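Local coordinates for protein 2-phospho-L-lactate guanylyltransferase (Methanosarcina mazei, PDB 2I5E) that probably catalyses the guanylylation of (2S)-2-phospholactate with GTP, giving lactyl-2-diphospho-5'-guanosine and diphosphate, a step in the biosynthesis of coenzyme F420, at residues Glu113-Ile118 and Ser156-Glu161; Tyr10-Ala15 and Ser57-Glu62; Asp75-Leu80 and Lys140-Ser145. All coordinates share one frame; numbering follows the deposited sequence.

In the fold
The three contacts tie together distant parts of one GT-A-like nucleotidyltransferase domain. Contact 1 joins strand 116-120 to the outermost strand 160-162 at one end of the mixed sheet, whereas contact 2 joins the loops that follow strands 5-9 and 50-55; their centres are 32 Å apart, on opposite sides of the chain's centre. Contact 3, in which the start of helix 76-86 meets 140-145, lies 19 Å from contact 1 and 18 Å from contact 2, centre to centre. The side chains of Tyr-10 in contact 2 and Leu-76 in contact 3 are about 6 and about 4 Å from bound Tris, probably from the crystallisation liquor, which may mark a pocket.

Contact 1: residues Glu113-Ile118 and Ser156-Glu161; sequences EKDVCI and SGQDFE
Asp-159 carries its CG between its own backbone N and carbonyl carbon (chi1 62°), which swings the carboxylate across to Asp-115, whose CG lies anti to the carbonyl carbon (chi1 -69°). Each aspartate then accepts from the other's backbone. Asp-115 N reaches Asp-159 OD1 at 2.8 Å, nearly along the C-O axis, with an N-H...O angle of 168°. Asp-159 N returns a longer, more bent bond of 3.1 Å to Asp-115 OD2, approaching from above the carboxylate plane. The two side chains are roughly perpendicular, and OD2 of Asp-115 stands 3.3 Å from OD1 of Asp-159, two acceptors side by side. The CD of Lys-114 rests 3.3 Å from Asp-159 OD2, while its NZ stays beyond salt-bridge distance. Farther along, the backbones pair as parallel strands: Val-116 N binds Asp-159 O, Val-116 O receives Glu-161 N, and Ile-118 N binds Glu-161 O at 2.8 Å. On one side of the sheet Val-116 and Ile-118 approach Phe-160 CB, and helix 145-154 packs on Ile-118 and Phe-160. A water bridges Asp-115 O to Gln-158 OE1, which also accepts from Asn-133. Were Asp-159 an alanine, Asp-115 N would probably lose the OD1 acceptor that it meets almost straight on, and Lys-114 the negative charge beside it. With two carboxylates so close, the backbone N-H groups and the nearby positive charge of Lys-114 probably offset much of their mutual repulsion.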
# COMPACT_ATOMS: atom_id res chain seq x y z
N GLU A 113 17.22 -12.44 0.89
CA GLU A 113 18.28 -13.15 1.51
C GLU A 113 17.62 -14.16 2.43
O GLU A 113 18.31 -15.09 2.85
CB GLU A 113 19.28 -12.20 2.18
CG GLU A 113 20.44 -11.86 1.22
CD GLU A 113 21.21 -10.57 1.58
OE1 GLU A 113 21.00 -9.99 2.70
OE2 GLU A 113 22.06 -10.14 0.75
N LYS A 114 16.30 -14.03 2.64
CA LYS A 114 15.53 -15.04 3.43
C LYS A 114 15.09 -16.26 2.61
O LYS A 114 15.17 -16.25 1.38
CB LYS A 114 14.28 -14.45 4.13
CG LYS A 114 14.55 -13.25 5.06
CD LYS A 114 15.50 -13.68 6.18
CE LYS A 114 16.15 -12.50 6.89
NZ LYS A 114 15.62 -12.42 8.27
N ASP A 115 14.56 -17.26 3.31
CA ASP A 115 13.99 -18.45 2.72
C ASP A 115 12.73 -18.20 1.92
O ASP A 115 12.50 -18.90 0.89
CB ASP A 115 13.67 -19.41 3.82
CG ASP A 115 14.90 -19.96 4.48
OD1 ASP A 115 16.00 -19.94 3.88
OD2 ASP A 115 14.77 -20.38 5.63
N VAL A 116 11.87 -17.29 2.40
CA VAL A 116 10.68 -16.86 1.62
C VAL A 116 10.54 -15.38 1.54
O VAL A 116 11.01 -14.66 2.43
CB VAL A 116 9.37 -17.72 1.85
CG1 VAL A 116 9.56 -18.91 2.84
CG2 VAL A 116 8.03 -16.90 1.98
N CYS A 117 10.11 -14.86 0.39
CA CYS A 117 9.76 -13.43 0.41
C CYS A 117 8.30 -13.31 0.11
O CYS A 117 7.75 -13.95 -0.82
CB CYS A 117 10.57 -12.62 -0.55
SG CYS A 117 10.26 -10.87 -0.50
N ILE A 118 7.65 -12.50 0.94
CA ILE A 118 6.27 -12.26 0.76
C ILE A 118 5.82 -10.80 0.68
O ILE A 118 6.24 -9.93 1.50
CB ILE A 118 5.51 -13.13 1.68
CG1 ILE A 118 4.08 -12.63 1.85
CG2 ILE A 118 6.25 -13.35 2.99
CD1 ILE A 118 3.33 -13.56 2.61
N SER A 156 7.75 -24.12 9.79
CA SER A 156 8.58 -24.95 8.95
C SER A 156 10.09 -24.58 9.00
O SER A 156 10.91 -25.12 8.24
CB SER A 156 8.06 -24.95 7.50
OG SER A 156 8.91 -24.21 6.61
N GLY A 157 10.50 -23.70 9.90
CA GLY A 157 11.93 -23.55 10.16
C GLY A 157 12.53 -22.42 9.36
O GLY A 157 13.61 -21.90 9.69
N GLN A 158 11.76 -21.99 8.38
CA GLN A 158 12.18 -21.05 7.39
C GLN A 158 11.89 -19.58 7.75
O GLN A 158 10.83 -19.24 8.29
CB GLN A 158 11.50 -21.44 6.11
CG GLN A 158 11.96 -22.88 5.68
CD GLN A 158 11.64 -23.06 4.27
OE1 GLN A 158 12.39 -22.61 3.37
NE2 GLN A 158 10.45 -23.60 4.04
N ASP A 159 12.87 -18.72 7.50
CA ASP A 159 12.69 -17.30 7.79
C ASP A 159 12.04 -16.58 6.53
O ASP A 159 11.99 -17.16 5.41
CB ASP A 159 14.03 -16.71 8.33
CG ASP A 159 15.18 -16.80 7.31
OD1 ASP A 159 14.92 -17.16 6.12
OD2 ASP A 159 16.36 -16.44 7.70
N PHE A 160 11.48 -15.39 6.70
CA PHE A 160 10.73 -14.77 5.61
C PHE A 160 11.06 -13.30 5.68
O PHE A 160 11.31 -12.79 6.78
CB PHE A 160 9.20 -15.03 5.66
CG PHE A 160 8.53 -14.58 6.95
CD1 PHE A 160 8.14 -13.23 7.14
CD2 PHE A 160 8.25 -15.51 7.98
CE1 PHE A 160 7.53 -12.78 8.32
CE2 PHE A 160 7.65 -15.06 9.16
CZ PHE A 160 7.27 -13.67 9.31
N GLU A 161 11.16 -12.67 4.52
CA GLU A 161 11.15 -11.28 4.35
C GLU A 161 9.75 -10.83 3.92
O GLU A 161 9.20 -11.39 2.97
CB GLU A 161 12.08 -10.96 3.21
CG GLU A 161 12.47 -9.54 3.26
CD GLU A 161 13.20 -9.09 2.06
OE1 GLU A 161 13.91 -9.88 1.42
OE2 GLU A 161 12.98 -7.92 1.70
O HOH W 1 11.60 -21.78 1.12

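Contact 2: residues Tyr10-Ala15 and Ser57-Glu62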
# COMPACT_ATOMS: atom_id res chain seq x y z
N TYR A 10 -4.27 -17.85 -13.20
CA TYR A 10 -5.07 -16.97 -14.06
C TYR A 10 -6.33 -17.70 -14.59
O TYR A 10 -6.25 -18.83 -15.05
CB TYR A 10 -4.23 -16.51 -15.26
CG TYR A 10 -4.93 -15.61 -16.22
CD1 TYR A 10 -5.33 -14.30 -15.82
CD2 TYR A 10 -5.22 -16.03 -17.55
CE1 TYR A 10 -5.98 -13.46 -16.66
CE2 TYR A 10 -5.87 -15.16 -18.42
CZ TYR A 10 -6.22 -13.87 -17.96
OH TYR A 10 -6.86 -13.00 -18.77
N LYS A 11 -7.47 -17.03 -14.56
CA LYS A 11 -8.69 -17.52 -15.23
C LYS A 11 -9.38 -16.30 -15.80
O LYS A 11 -9.86 -15.45 -15.02
CB LYS A 11 -9.58 -18.33 -14.24
CG LYS A 11 -11.08 -18.62 -14.61
CD LYS A 11 -11.66 -19.72 -13.62
CE LYS A 11 -13.19 -20.05 -13.59
NZ LYS A 11 -13.75 -20.08 -14.92
N LYS A 12 -9.41 -16.18 -17.13
CA LYS A 12 -10.08 -15.07 -17.73
C LYS A 12 -11.60 -15.04 -17.46
O LYS A 12 -12.16 -13.97 -17.25
CB LYS A 12 -9.75 -15.00 -19.25
CG LYS A 12 -10.51 -13.94 -20.00
CD LYS A 12 -9.87 -13.72 -21.33
CE LYS A 12 -10.84 -13.01 -22.28
NZ LYS A 12 -9.95 -12.34 -23.24
N ALA A 13 -12.28 -16.21 -17.44
CA ALA A 13 -13.75 -16.21 -17.39
C ALA A 13 -14.43 -15.83 -16.09
O ALA A 13 -14.18 -16.43 -15.05
CB ALA A 13 -14.29 -17.54 -17.86
N GLY A 14 -15.34 -14.86 -16.16
CA GLY A 14 -15.92 -14.27 -14.95
C GLY A 14 -14.93 -13.61 -13.99
O GLY A 14 -15.20 -13.48 -12.80
N ALA A 15 -13.79 -13.13 -14.51
CA ALA A 15 -12.51 -13.01 -13.74
C ALA A 15 -12.49 -12.30 -12.39
O ALA A 15 -11.75 -12.79 -11.45
CB ALA A 15 -11.49 -12.40 -14.60
N SER A 57 -8.54 -23.57 -17.91
CA SER A 57 -8.85 -23.69 -19.34
C SER A 57 -7.95 -22.83 -20.21
O SER A 57 -7.39 -21.79 -19.76
CB SER A 57 -10.29 -23.25 -19.63
OG SER A 57 -10.35 -21.99 -20.24
N VAL A 58 -7.86 -23.22 -21.47
CA VAL A 58 -7.25 -22.46 -22.53
C VAL A 58 -7.86 -21.10 -22.87
O VAL A 58 -7.27 -20.29 -23.53
CB VAL A 58 -7.26 -23.30 -23.80
CG1 VAL A 58 -5.98 -24.01 -23.97
CG2 VAL A 58 -8.40 -24.26 -23.79
N TYR A 59 -9.07 -20.89 -22.44
CA TYR A 59 -9.82 -19.70 -22.73
C TYR A 59 -9.01 -18.44 -22.41
O TYR A 59 -8.66 -18.17 -21.24
CB TYR A 59 -11.12 -19.72 -21.88
CG TYR A 59 -11.99 -18.52 -22.14
CD1 TYR A 59 -12.70 -18.39 -23.32
CD2 TYR A 59 -12.08 -17.48 -21.21
CE1 TYR A 59 -13.48 -17.27 -23.58
CE2 TYR A 59 -12.87 -16.36 -21.47
CZ TYR A 59 -13.57 -16.26 -22.65
OH TYR A 59 -14.37 -15.18 -22.92
N GLY A 60 -8.69 -17.69 -23.46
CA GLY A 60 -8.00 -16.39 -23.30
C GLY A 60 -6.51 -16.60 -23.45
O GLY A 60 -5.72 -15.67 -23.40
N LEU A 61 -6.14 -17.86 -23.62
CA LEU A 61 -4.74 -18.24 -23.68
C LEU A 61 -4.44 -19.01 -24.99
O LEU A 61 -3.32 -19.56 -25.19
CB LEU A 61 -4.41 -19.08 -22.45
CG LEU A 61 -4.52 -18.34 -21.11
CD1 LEU A 61 -4.54 -19.35 -20.04
CD2 LEU A 61 -3.42 -17.33 -20.93
N GLU A 62 -5.46 -19.02 -25.87
CA GLU A 62 -5.44 -19.81 -27.14
C GLU A 62 -4.18 -19.49 -27.96
O GLU A 62 -3.54 -20.40 -28.48
CB GLU A 62 -6.72 -19.59 -27.95
CG GLU A 62 -8.04 -19.95 -27.22
CD GLU A 62 -8.70 -18.73 -26.53
OE1 GLU A 62 -8.11 -17.62 -26.47
OE2 GLU A 62 -9.85 -18.90 -26.02
O HOH W 2 -8.39 -18.60 -18.60
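The side chain of Lys-12 lies roughly perpendicular to that of Tyr-59, its extended aliphatic chain running past one side of the tyrosine ring. Lys-12 CG comes to 3.7 Å from Tyr-59 CE2, and CB, CD and CE follow the same side of the ring at slightly greater distances. With CG anti to the backbone N (chi1 175°) and the later torsions all extended, Lys-12 carries NZ beyond the ring to a salt bridge with Glu-33, while Tyr-59 OH is hydrogen-bonded to Glu-29, so helix 25-45 receives both polar ends. Ala-13 meets the same ring, its N at the edge and its CB 4.0 Å from Tyr-59 CD2. Next to the lysine, Gly-60 CA lies 3.8 Å from Lys-12 CD, where a CB on the glycine would probably run into that carbon. Tyr-10 and Leu-61 lie alongside each other, pointing opposite ways, and touch through Tyr-10 CD2 and Leu-61 CD2 at 4.0 Å. No direct hydrogen bond spans the segments; a water accepts from Lys-12 N and donates to Tyr-59 O. Two type II beta turns, Lys-12 to Ala-15 and Val-58 to Leu-61, thus meet beyond neighbouring parallel strands 5-9 and 50-55, in the alpha/beta arrangement of the GT-A-like nucleotidyltransferase fold.

Contact 3: residues Asp75-Leu80 and Lys140-Ser145; sequences DLNEAL and KYYGSS
Asn-77 grips the backbone of Tyr-141 at both ends of its amide, OD1 accepting from the residue's N while ND2 donates to the same residue's O. Tyr-141 N lies 2.8 Å from Asn-77 OD1, tilted 27° from the plane of the side-chain carbonyl. The return bond from Asn-77 ND2 to Tyr-141 O, 3.0 Å, is straighter at 172° and has its acceptor in the amide plane. Together they fix the amide's rotation. Amide and Tyr-141 ring are nearly coplanar, with OD1 at the ring edge. With CG anti to the carbonyl carbon (chi1 -68°), Asn-77 directs this amide off the first turn of helix 76-86. Asp-75 is the N-cap of that helix, its OD2 accepting from Glu-78 N and its OD1, weakly, from Asn-77 N. Here the amino-terminal end of a helix flanking the central sheet of the GT-A-like fold receives the loop that leads into helix 145-154. Leucines fill in beside the polar grip: Leu-76 CD2 packs 3.6 Å from Tyr-141 CB, and Leu-80 CD1 comes equally close to Tyr-141 CE1, while His-149 meets the Tyr-141 ring edge-to-face. Tyr-142 bends back over the start of the helix, its OH 3.5 Å from Leu-76 CB. A water bound to that hydroxyl accepts from Leu-76 N at 2.9 Å. Farther along the loop, Gly-143 forms backbone hydrogen bonds with the second subunit, where Ser-144 packs on Val-206 of that chain.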
# COMPACT_ATOMS: atom_id res chain seq x y z
N ASP A 75 -8.80 -26.49 -7.77
CA ASP A 75 -8.89 -25.25 -6.95
C ASP A 75 -7.49 -24.67 -6.83
O ASP A 75 -6.56 -25.43 -6.82
CB ASP A 75 -9.51 -25.56 -5.51
CG ASP A 75 -8.48 -25.27 -4.27
OD1 ASP A 75 -8.43 -24.10 -3.66
OD2 ASP A 75 -7.73 -26.21 -3.87
N LEU A 76 -7.39 -23.34 -6.70
CA LEU A 76 -6.13 -22.60 -6.70
C LEU A 76 -5.01 -23.21 -5.88
O LEU A 76 -3.87 -23.41 -6.35
CB LEU A 76 -6.40 -21.14 -6.19
CG LEU A 76 -5.15 -20.22 -6.06
CD1 LEU A 76 -4.53 -20.08 -7.42
CD2 LEU A 76 -5.48 -18.84 -5.52
N ASN A 77 -5.31 -23.48 -4.62
CA ASN A 77 -4.32 -23.99 -3.74
C ASN A 77 -3.93 -25.38 -4.10
O ASN A 77 -2.80 -25.72 -4.00
CB ASN A 77 -4.79 -23.90 -2.28
CG ASN A 77 -4.90 -22.47 -1.84
OD1 ASN A 77 -4.03 -21.63 -2.19
ND2 ASN A 77 -5.99 -22.15 -1.13
N GLU A 78 -4.86 -26.16 -4.58
CA GLU A 78 -4.48 -27.52 -4.98
C GLU A 78 -3.54 -27.51 -6.17
O GLU A 78 -2.48 -28.14 -6.13
CB GLU A 78 -5.71 -28.33 -5.31
CG GLU A 78 -5.56 -29.73 -4.87
CD GLU A 78 -6.90 -30.33 -4.45
OE1 GLU A 78 -7.78 -30.46 -5.35
OE2 GLU A 78 -7.06 -30.61 -3.21
N ALA A 79 -3.93 -26.78 -7.22
CA ALA A 79 -3.08 -26.56 -8.38
C ALA A 79 -1.71 -26.01 -8.00
O ALA A 79 -0.64 -26.59 -8.38
CB ALA A 79 -3.78 -25.63 -9.33
N LEU A 80 -1.67 -24.93 -7.21
CA LEU A 80 -0.36 -24.36 -6.86
C LEU A 80 0.46 -25.29 -6.05
O LEU A 80 1.73 -25.30 -6.15
CB LEU A 80 -0.45 -22.97 -6.16
CG LEU A 80 -0.91 -21.80 -7.08
CD1 LEU A 80 -1.16 -20.60 -6.14
CD2 LEU A 80 0.12 -21.40 -8.15
N LYS A 140 -1.57 -21.38 0.89
CA LYS A 140 -2.98 -21.30 1.21
C LYS A 140 -3.45 -19.88 0.96
O LYS A 140 -3.52 -19.06 1.91
CB LYS A 140 -3.23 -21.67 2.67
CG LYS A 140 -4.75 -21.95 2.94
CD LYS A 140 -4.89 -22.36 4.41
CE LYS A 140 -6.34 -22.66 4.81
NZ LYS A 140 -7.16 -21.34 4.95
N TYR A 141 -3.76 -19.60 -0.31
CA TYR A 141 -4.29 -18.29 -0.73
C TYR A 141 -5.76 -18.30 -0.35
O TYR A 141 -6.30 -19.36 -0.06
CB TYR A 141 -4.18 -18.09 -2.28
CG TYR A 141 -2.77 -17.83 -2.69
CD1 TYR A 141 -1.87 -18.89 -2.87
CD2 TYR A 141 -2.32 -16.54 -2.82
CE1 TYR A 141 -0.56 -18.67 -3.15
CE2 TYR A 141 -1.01 -16.28 -3.17
CZ TYR A 141 -0.13 -17.35 -3.32
OH TYR A 141 1.18 -17.13 -3.61
N TYR A 142 -6.36 -17.12 -0.38
CA TYR A 142 -7.75 -16.82 0.14
C TYR A 142 -7.74 -16.57 1.62
O TYR A 142 -6.85 -17.08 2.35
CB TYR A 142 -8.85 -17.87 -0.18
CG TYR A 142 -8.98 -18.18 -1.62
CD1 TYR A 142 -9.22 -17.18 -2.55
CD2 TYR A 142 -8.83 -19.51 -2.07
CE1 TYR A 142 -9.30 -17.47 -3.92
CE2 TYR A 142 -8.92 -19.81 -3.43
CZ TYR A 142 -9.13 -18.79 -4.34
OH TYR A 142 -9.23 -19.12 -5.67
N GLY A 143 -8.75 -15.82 2.09
CA GLY A 143 -8.85 -15.52 3.51
C GLY A 143 -7.66 -14.75 3.91
O GLY A 143 -7.12 -13.89 3.20
N SER A 144 -7.23 -15.03 5.11
CA SER A 144 -6.15 -14.33 5.65
C SER A 144 -4.77 -14.88 5.24
O SER A 144 -4.00 -15.22 6.06
CB SER A 144 -6.30 -14.35 7.12
OG SER A 144 -5.36 -13.46 7.63
N SER A 145 -4.42 -14.81 3.95
CA SER A 145 -3.32 -15.66 3.43
C SER A 145 -1.98 -15.09 3.77
O SER A 145 -1.02 -15.82 3.84
CB SER A 145 -3.45 -15.86 1.92
OG SER A 145 -3.49 -14.63 1.17
O HOH W 3 -9.73 -21.74 -6.39